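Local coordinates for sugar ABC transporter, periplasmic sugar-binding protein (Caulobacter crescentus, PDB 4IRX) that binds myo-inositol between its two lobes as the periplasmic receptor of an ABC transporter, probably delivering it for uptake, at residues Y128-P141 with A163-K175. Numbering follows the deposited sequence. Where two conformers were deposited one is given.
Sequences YPAGARVVVITNDP and AFKIVTEQTANSK. With INS (1,2,3,4,5,6-hexahydroxy-cyclohexane), chain C.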
loop_
_atom_site.group_PDB
_atom_site.type_symbol
_atom_site.label_atom_id
_atom_site.label_comp_id
_atom_site.label_asym_id
_atom_site.label_seq_id
_atom_site.Cartn_x
_atom_site.Cartn_y
_atom_site.Cartn_z
ATOM N N TYR A 128 -3.019 -8.189 -24.066
ATOM C CA TYR A 128 -3.543 -7.416 -25.181
ATOM C C TYR A 128 -2.437 -7.076 -26.167
ATOM O O TYR A 128 -2.019 -5.929 -26.260
ATOM C CB TYR A 128 -4.212 -6.137 -24.659
ATOM C CG TYR A 128 -5.479 -6.393 -23.871
ATOM C CD1 TYR A 128 -5.441 -6.608 -22.500
ATOM C CD2 TYR A 128 -6.708 -6.444 -24.507
ATOM C CE1 TYR A 128 -6.605 -6.828 -21.772
ATOM C CE2 TYR A 128 -7.878 -6.676 -23.789
ATOM C CZ TYR A 128 -7.804 -6.864 -22.426
ATOM O OH TYR A 128 -8.963 -7.096 -21.713
ATOM N N PRO A 129 -1.929 -8.078 -26.901
ATOM C CA PRO A 129 -0.725 -7.751 -27.682
ATOM C C PRO A 129 -0.929 -6.784 -28.834
ATOM O O PRO A 129 0.082 -6.292 -29.350
ATOM C CB PRO A 129 -0.209 -9.115 -28.172
ATOM C CG PRO A 129 -1.306 -10.089 -27.913
ATOM C CD PRO A 129 -2.203 -9.523 -26.834
ATOM N N ALA A 130 -2.170 -6.514 -29.236
ATOM C CA ALA A 130 -2.450 -5.519 -30.276
ATOM C C ALA A 130 -2.804 -4.142 -29.696
ATOM O O ALA A 130 -3.172 -3.215 -30.435
ATOM C CB ALA A 130 -3.582 -5.999 -31.195
ATOM N N GLY A 131 -2.739 -4.013 -28.382
ATOM C CA GLY A 131 -3.061 -2.751 -27.735
ATOM C C GLY A 131 -4.306 -2.847 -26.864
ATOM O O GLY A 131 -5.053 -3.824 -26.917
ATOM N N ALA A 132 -4.523 -1.821 -26.049
ATOM C CA ALA A 132 -5.648 -1.799 -25.119
ATOM C C ALA A 132 -5.883 -0.406 -24.640
ATOM O O ALA A 132 -4.972 0.426 -24.654
ATOM C CB ALA A 132 -5.384 -2.686 -23.955
ATOM N N ARG A 133 -7.118 -0.152 -24.217
ATOM C CA ARG A 133 -7.491 1.106 -23.559
ATOM C C ARG A 133 -7.526 0.876 -22.058
ATOM O O ARG A 133 -8.266 -0.005 -21.587
ATOM C CB ARG A 133 -8.874 1.563 -24.033
ATOM C CG ARG A 133 -8.887 1.976 -25.471
ATOM C CD ARG A 133 -10.304 2.160 -26.009
ATOM N NE ARG A 133 -11.033 3.169 -25.254
ATOM C CZ ARG A 133 -10.924 4.473 -25.487
ATOM N NH1 ARG A 133 -10.126 4.902 -26.460
ATOM N NH2 ARG A 133 -11.615 5.347 -24.766
ATOM N N VAL A 134 -6.706 1.634 -21.313
ATOM C CA VAL A 134 -6.467 1.419 -19.899
ATOM C C VAL A 134 -6.863 2.638 -19.070
ATOM O O VAL A 134 -6.541 3.778 -19.416
ATOM C CB VAL A 134 -4.946 1.110 -19.654
ATOM C CG1 VAL A 134 -4.649 0.849 -18.178
ATOM C CG2 VAL A 134 -4.492 -0.072 -20.510
ATOM N N VAL A 135 -7.551 2.383 -17.961
ATOM C CA VAL A 135 -7.836 3.400 -16.949
ATOM C C VAL A 135 -6.982 3.086 -15.736
ATOM O O VAL A 135 -6.882 1.927 -15.335
ATOM C CB VAL A 135 -9.341 3.362 -16.560
ATOM C CG1 VAL A 135 -9.633 4.263 -15.342
ATOM C CG2 VAL A 135 -10.165 3.824 -17.733
ATOM N N VAL A 136 -6.355 4.103 -15.144
ATOM C CA VAL A 136 -5.544 3.890 -13.941
ATOM C C VAL A 136 -6.173 4.651 -12.779
ATOM O O VAL A 136 -6.428 5.852 -12.881
ATOM C CB VAL A 136 -4.052 4.310 -14.169
ATOM C CG1 VAL A 136 -3.202 4.052 -12.889
ATOM C CG2 VAL A 136 -3.494 3.583 -15.377
ATOM N N ILE A 137 -6.517 3.925 -11.713
ATOM C CA ILE A 137 -7.091 4.517 -10.501
ATOM C C ILE A 137 -6.055 4.376 -9.378
ATOM O O ILE A 137 -5.696 3.268 -8.977
ATOM C CB ILE A 137 -8.395 3.799 -10.067
ATOM C CG1 ILE A 137 -9.406 3.769 -11.223
ATOM C CG2 ILE A 137 -8.960 4.449 -8.807
ATOM C CD1 ILE A 137 -9.967 5.114 -11.604
ATOM N N THR A 138 -5.540 5.503 -8.894
ATOM C CA THR A 138 -4.382 5.485 -7.995
ATOM C C THR A 138 -4.760 5.533 -6.516
ATOM O O THR A 138 -5.837 6.022 -6.144
ATOM C CB THR A 138 -3.389 6.636 -8.281
ATOM O OG1 THR A 138 -3.956 7.883 -7.831
ATOM C CG2 THR A 138 -3.071 6.723 -9.769
ATOM N N ASN A 139 -3.882 4.977 -5.686
ATOM C CA ASN A 139 -4.017 5.038 -4.232
ATOM C C ASN A 139 -3.403 6.323 -3.652
ATOM O O ASN A 139 -2.749 7.073 -4.377
ATOM C CB ASN A 139 -3.326 3.817 -3.617
ATOM C CG ASN A 139 -1.829 3.780 -3.900
ATOM O OD1 ASN A 139 -1.411 3.840 -5.060
ATOM N ND2 ASN A 139 -1.007 3.655 -2.838
ATOM N N ASP A 140 -3.613 6.531 -2.345
ATOM C CA ASP A 140 -2.942 7.570 -1.515
ATOM C C ASP A 140 -1.885 8.438 -2.238
ATOM O O ASP A 140 -0.704 8.081 -2.268
ATOM C CB ASP A 140 -2.226 6.912 -0.305
ATOM C CG ASP A 140 -3.166 6.399 0.765
ATOM O OD1 ASP A 140 -4.216 7.029 1.077
ATOM O OD2 ASP A 140 -2.843 5.351 1.363
ATOM N N PRO A 141 -2.303 9.566 -2.850
ATOM C CA PRO A 141 -1.386 10.236 -3.784
ATOM C C PRO A 141 -0.058 10.739 -3.231
ATOM O O PRO A 141 0.893 10.817 -4.007
ATOM C CB PRO A 141 -2.207 11.437 -4.280
ATOM C CG PRO A 141 -3.614 10.972 -4.176
ATOM C CD PRO A 141 -3.689 10.060 -2.970
ATOM N N ALA A 163 -0.078 1.888 -28.838
ATOM C CA ALA A 163 -1.302 1.102 -28.891
ATOM C C ALA A 163 -1.867 0.829 -27.496
ATOM O O ALA A 163 -3.037 0.443 -27.364
ATOM C CB ALA A 163 -1.056 -0.196 -29.641
ATOM N N PHE A 164 -1.064 1.058 -26.460
ATOM C CA PHE A 164 -1.528 0.894 -25.074
ATOM C C PHE A 164 -1.860 2.257 -24.526
ATOM O O PHE A 164 -0.966 3.009 -24.148
ATOM C CB PHE A 164 -0.479 0.175 -24.244
ATOM C CG PHE A 164 -0.232 -1.207 -24.740
ATOM C CD1 PHE A 164 -0.998 -2.263 -24.290
ATOM C CD2 PHE A 164 0.703 -1.446 -25.752
ATOM C CE1 PHE A 164 -0.821 -3.541 -24.796
ATOM C CE2 PHE A 164 0.888 -2.737 -26.265
ATOM C CZ PHE A 164 0.127 -3.782 -25.790
ATOM N N LYS A 165 -3.138 2.607 -24.502
ATOM C CA LYS A 165 -3.500 3.980 -24.186
ATOM C C LYS A 165 -3.962 4.152 -22.759
ATOM O O LYS A 165 -4.865 3.453 -22.301
ATOM C CB LYS A 165 -4.574 4.468 -25.143
ATOM C CG LYS A 165 -4.086 4.398 -26.599
ATOM C CD LYS A 165 -5.011 5.044 -27.615
ATOM C CE LYS A 165 -4.484 4.784 -29.027
ATOM N NZ LYS A 165 -3.176 5.451 -29.309
ATOM N N ILE A 166 -3.339 5.087 -22.047
ATOM C CA ILE A 166 -3.842 5.472 -20.733
ATOM C C ILE A 166 -4.884 6.545 -20.989
ATOM O O ILE A 166 -4.549 7.708 -21.202
ATOM C CB ILE A 166 -2.735 5.955 -19.778
ATOM C CG1 ILE A 166 -1.691 4.854 -19.565
ATOM C CG2 ILE A 166 -3.341 6.346 -18.438
ATOM C CD1 ILE A 166 -0.535 5.246 -18.621
ATOM N N VAL A 167 -6.146 6.119 -21.026
ATOM C CA VAL A 167 -7.240 7.016 -21.393
ATOM C C VAL A 167 -7.491 8.053 -20.315
ATOM O O VAL A 167 -7.710 9.227 -20.623
ATOM C CB VAL A 167 -8.482 6.224 -21.780
ATOM C CG1 VAL A 167 -8.234 5.455 -23.046
ATOM C CG2 VAL A 167 -8.825 5.250 -20.700
ATOM N N THR A 168 -7.422 7.641 -19.049
ATOM C CA THR A 168 -7.366 8.612 -17.971
ATOM C C THR A 168 -6.705 7.981 -16.756
ATOM O O THR A 168 -6.674 6.764 -16.595
ATOM C CB THR A 168 -8.751 9.203 -17.642
ATOM O OG1 THR A 168 -8.619 10.229 -16.651
ATOM C CG2 THR A 168 -9.676 8.139 -17.148
ATOM N N GLU A 169 -6.082 8.833 -15.959
ATOM C CA GLU A 169 -5.444 8.404 -14.719
ATOM C C GLU A 169 -5.946 9.335 -13.622
ATOM O O GLU A 169 -5.784 10.564 -13.734
ATOM C CB GLU A 169 -3.923 8.468 -14.879
ATOM C CG GLU A 169 -3.109 8.133 -13.636
ATOM C CD GLU A 169 -1.619 8.056 -13.943
ATOM O OE1 GLU A 169 -1.221 7.295 -14.862
ATOM O OE2 GLU A 169 -0.844 8.780 -13.282
ATOM N N GLN A 170 -6.595 8.770 -12.599
ATOM C CA GLN A 170 -7.204 9.566 -11.548
ATOM C C GLN A 170 -7.018 8.881 -10.219
ATOM O O GLN A 170 -6.881 7.658 -10.171
ATOM C CB GLN A 170 -8.695 9.809 -11.819
ATOM C CG GLN A 170 -8.911 10.723 -13.028
ATOM C CD GLN A 170 -10.364 10.972 -13.322
ATOM O OE1 GLN A 170 -11.172 11.119 -12.404
ATOM N NE2 GLN A 170 -10.711 11.025 -14.615
ATOM N N THR A 171 -7.005 9.652 -9.136
ATOM C CA THR A 171 -6.939 9.033 -7.820
ATOM C C THR A 171 -8.323 8.796 -7.244
ATOM O O THR A 171 -9.274 9.531 -7.538
ATOM C CB THR A 171 -6.073 9.834 -6.823
ATOM O OG1 THR A 171 -5.806 8.996 -5.688
ATOM C CG2 THR A 171 -6.771 11.111 -6.371
ATOM N N ALA A 172 -8.443 7.747 -6.439
ATOM C CA ALA A 172 -9.585 7.607 -5.570
ATOM C C ALA A 172 -9.177 7.561 -4.100
ATOM O O ALA A 172 -9.948 7.103 -3.254
ATOM C CB ALA A 172 -10.449 6.418 -5.970
ATOM N N ASN A 173 -7.953 8.012 -3.801
ATOM C CA ASN A 173 -7.515 8.291 -2.431
ATOM C C ASN A 173 -7.622 7.084 -1.488
ATOM O O ASN A 173 -7.840 7.218 -0.293
ATOM C CB ASN A 173 -8.286 9.514 -1.885
ATOM C CG ASN A 173 -7.966 10.766 -2.661
ATOM O OD1 ASN A 173 -6.821 11.199 -2.697
ATOM N ND2 ASN A 173 -8.972 11.338 -3.321
ATOM N N SER A 174 -7.482 5.887 -2.066
ATOM C CA SER A 174 -7.575 4.637 -1.298
ATOM C C SER A 174 -8.916 4.500 -0.566
ATOM O O SER A 174 -8.990 4.058 0.596
ATOM C CB SER A 174 -6.402 4.532 -0.299
ATOM O OG SER A 174 -5.158 4.394 -0.988
ATOM N N LYS A 175 -9.980 4.923 -1.229
ATOM C CA LYS A 175 -11.314 4.795 -0.665
ATOM C C LYS A 175 -12.257 4.113 -1.636
ATOM O O LYS A 175 -12.361 4.508 -2.801
ATOM C CB LYS A 175 -11.856 6.168 -0.268
ATOM C CG LYS A 175 -11.030 6.888 0.800
ATOM C CD LYS A 175 -11.233 6.270 2.177
ATOM C CE LYS A 175 -9.988 6.405 3.053
ATOM N NZ LYS A 175 -10.189 5.765 4.387
HETATM C C1 INS C . -0.636 0.028 0.608
HETATM C C2 INS C . -1.873 -0.708 0.213
HETATM C C3 INS C . -3.071 0.087 0.667
HETATM C C4 INS C . -3.079 1.431 0.012
HETATM C C5 INS C . -1.883 2.205 0.421
HETATM C C6 INS C . -0.617 1.452 0.086
HETATM O O1 INS C . 0.503 -0.669 0.171
HETATM O O2 INS C . -1.883 -0.903 -1.168
HETATM O O3 INS C . -4.262 -0.611 0.397
HETATM O O4 INS C . -4.247 2.123 0.319
HETATM O O5 INS C . -1.912 3.453 -0.197
HETATM O O6 INS C . 0.530 2.182 0.438
HETATM O O HOH W 1 -5.567 9.335 0.547
#
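Ser174 and Asp140 meet at the myo-inositol end of the contact, buried with Asn139 around the ligand. Asp140 N donates a nearly straight bond to Ser174 OG (3.0 Å, 163°), and this same hydroxyl lies 2.8 Å from inositol O4. Inositol O5 accepts from Asn139 ND2 at 174° and donates to Asp140 OD2 (2.6 Å), a carboxylate oxygen also salt-bridged to Arg97. Just behind, a chi1 of -166° brings Thr171 OG1 within 3.0 Å of Thr138 O, where it also accepts from Asn173 N in an ST turn. Strands 132-138 and 164-171 run parallel, joined through helix 144-160 as a beta-alpha-beta unit of the Rossmann-like lobe, so their C-terminal loops reach the myo-inositol pocket together. Lys165 bonds Ala132 O through N and Val134 N through O; Gln170 likewise links Val136 O and Thr138 N. Between them a beta bulge at Val167-Thr168 absorbs one extra residue and sets Val167 CG2 against Val135 CG2 (3.6 Å). Val136 CG2 meets Ile166 CG2 under helix 144-160; Ile137 CG2 meets Ala172 CB on the opposite face. The inner strand, flanked by 197-200, is largely buried, as is Phe164, whose ring face takes Gly131 CA. The outer strand is more open: there Val167 CG1 lies over the Arg133 guanidinium.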